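Ribonucleoside-diphosphate reductase subunit beta (PDB 6ZJK) probably supplies the diiron-generated radical that lets ribonucleotide reductase convert ribonucleoside diphosphates into deoxyribonucleotides. Local coordinates at residues A[56-61]-A[249-254]. Sequence-based numbering, arbitrary orientation.
Sequences YSWASD and IKELKN
Y56 and E251 carry the closest alpha carbons across this contact, CA to CA 9.0 Å, so the backbones stay well apart and side chains of Y56, W58 and E251 bridge the gap between segment 56-61, which runs into helix 58-68, and the C-terminal part of helix 225-255. Only 129 Å² is buried between the segments, more than half of it on E251. The one hydrogen bond runs from W58 NE1 to E251 OE2 at 3.1 Å, with an N-H...O angle of 160°. The acceptor sits at the indole edge, near the ring plane, and the N-H meets OE2 on its anti side, somewhat out of the carboxylate plane; indole and carboxylate lie only 8° apart, a nearly coplanar pairing. The bond thus uses the indole edge, while Y56 CB lies 3.5 Å above one face of the W58 ring, offset toward the rim. The E251 chain is bent at chi2, which brings CG and CD beside the CE1 corner of the Y56 ring, where Y56 CE1 meets E251 CD at 3.6 Å and E251 CG at 3.7 Å. The ring and carboxylate planes are 42° apart, so this is oblique van der Waals packing, not a stack. M40 touches both Y56 and E251, while the W58 side chain also touches L244 and N247 of helix 225-255 and L129 of helix 124-151. Helices 124-151 and 225-255 both also supply iron ligands, among them E137 and E238. The arrangement is therefore peripheral interhelical packing, a tryptophan-glutamate hydrogen bond joining a short N-terminal helix to a long metal-bearing helix of the all-helical, ferritin-like R2 fold.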
# COMPACT_ATOMS: atom_id res chain seq x y z
N TYR A 56 1.97 12.61 -16.06
CA TYR A 56 2.58 13.47 -15.03
C TYR A 56 4.04 13.05 -14.85
O TYR A 56 4.36 12.15 -14.08
CB TYR A 56 1.79 13.41 -13.73
CG TYR A 56 0.35 13.78 -13.96
CD1 TYR A 56 0.01 15.07 -14.34
CD2 TYR A 56 -0.67 12.83 -13.86
CE1 TYR A 56 -1.29 15.42 -14.60
CE2 TYR A 56 -1.98 13.17 -14.13
CZ TYR A 56 -2.28 14.47 -14.50
OH TYR A 56 -3.59 14.83 -14.76
N SER A 57 4.91 13.78 -15.54
CA SER A 57 6.32 13.39 -15.56
C SER A 57 6.95 13.47 -14.16
O SER A 57 7.79 12.64 -13.81
CB SER A 57 7.05 14.29 -16.56
OG SER A 57 8.15 13.65 -17.17
N TRP A 58 6.46 14.34 -13.28
CA TRP A 58 7.02 14.41 -11.93
C TRP A 58 6.82 13.12 -11.14
O TRP A 58 7.54 12.89 -10.17
CB TRP A 58 6.43 15.61 -11.17
CG TRP A 58 4.94 15.74 -11.24
CD1 TRP A 58 4.21 16.57 -12.07
CD2 TRP A 58 3.99 15.05 -10.42
NE1 TRP A 58 2.86 16.41 -11.82
CE2 TRP A 58 2.71 15.48 -10.82
CE3 TRP A 58 4.10 14.10 -9.39
CZ2 TRP A 58 1.55 15.00 -10.21
CZ3 TRP A 58 2.95 13.62 -8.80
CH2 TRP A 58 1.70 14.07 -9.20
N ALA A 59 5.87 12.29 -11.53
CA ALA A 59 5.63 11.02 -10.87
C ALA A 59 6.84 10.11 -10.85
O ALA A 59 7.10 9.47 -9.90
CB ALA A 59 4.47 10.34 -11.50
N SER A 60 7.60 10.09 -11.91
CA SER A 60 8.76 9.26 -11.99
C SER A 60 9.77 9.48 -10.94
O SER A 60 10.22 8.56 -10.36
CB SER A 60 9.43 9.39 -13.35
OG SER A 60 8.52 9.17 -14.36
N ASP A 61 10.18 10.72 -10.74
CA ASP A 61 11.16 10.98 -9.72
C ASP A 61 10.64 10.73 -8.31
O ASP A 61 11.36 10.33 -7.50
CB ASP A 61 11.73 12.36 -9.84
CG ASP A 61 12.32 12.61 -11.17
OD1 ASP A 61 13.42 12.13 -11.38
OD2 ASP A 61 11.67 13.23 -12.03
N ILE A 249 -2.98 18.59 -6.01
CA ILE A 249 -3.87 19.72 -5.97
C ILE A 249 -3.66 20.66 -7.17
O ILE A 249 -4.60 21.15 -7.74
CB ILE A 249 -3.71 20.52 -4.68
CG1 ILE A 249 -4.37 19.80 -3.52
CG2 ILE A 249 -4.36 21.86 -4.80
CD1 ILE A 249 -3.83 20.22 -2.19
N LYS A 250 -2.42 20.86 -7.55
CA LYS A 250 -2.10 21.74 -8.67
C LYS A 250 -2.71 21.23 -9.97
O LYS A 250 -3.20 22.01 -10.79
CB LYS A 250 -0.57 21.86 -8.80
CG LYS A 250 -0.08 22.64 -10.02
CD LYS A 250 1.44 22.87 -9.98
CE LYS A 250 1.98 23.47 -11.32
NZ LYS A 250 3.29 22.89 -11.90
N GLU A 251 -2.63 19.91 -10.19
CA GLU A 251 -3.20 19.35 -11.42
C GLU A 251 -4.72 19.35 -11.37
O GLU A 251 -5.37 19.65 -12.38
CB GLU A 251 -2.68 17.93 -11.66
CG GLU A 251 -1.15 17.75 -11.72
CD GLU A 251 -0.46 18.50 -12.86
OE1 GLU A 251 -1.15 19.13 -13.69
OE2 GLU A 251 0.79 18.47 -12.91
N LEU A 252 -5.32 19.09 -10.21
CA LEU A 252 -6.77 19.12 -10.10
C LEU A 252 -7.33 20.50 -10.41
O LEU A 252 -8.41 20.62 -11.01
CB LEU A 252 -7.23 18.68 -8.71
CG LEU A 252 -7.16 17.18 -8.40
CD1 LEU A 252 -7.43 16.93 -6.91
CD2 LEU A 252 -8.14 16.41 -9.27
N LYS A 253 -6.64 21.56 -9.95
CA LYS A 253 -7.00 22.94 -10.23
C LYS A 253 -6.98 23.22 -11.73
O LYS A 253 -7.86 23.92 -12.25
CB LYS A 253 -6.06 23.91 -9.52
CG LYS A 253 -6.50 25.36 -9.73
CD LYS A 253 -5.89 26.34 -8.73
CE LYS A 253 -5.76 27.73 -9.37
NZ LYS A 253 -7.02 28.52 -9.31
N ASN A 254 -5.90 22.78 -12.37
CA ASN A 254 -5.72 23.07 -13.79
C ASN A 254 -6.78 22.38 -14.65
O ASN A 254 -7.28 22.98 -15.61
CB ASN A 254 -4.32 22.65 -14.25
CG ASN A 254 -4.10 22.91 -15.73
OD1 ASN A 254 -3.67 22.03 -16.48
ND2 ASN A 254 -4.40 24.13 -16.16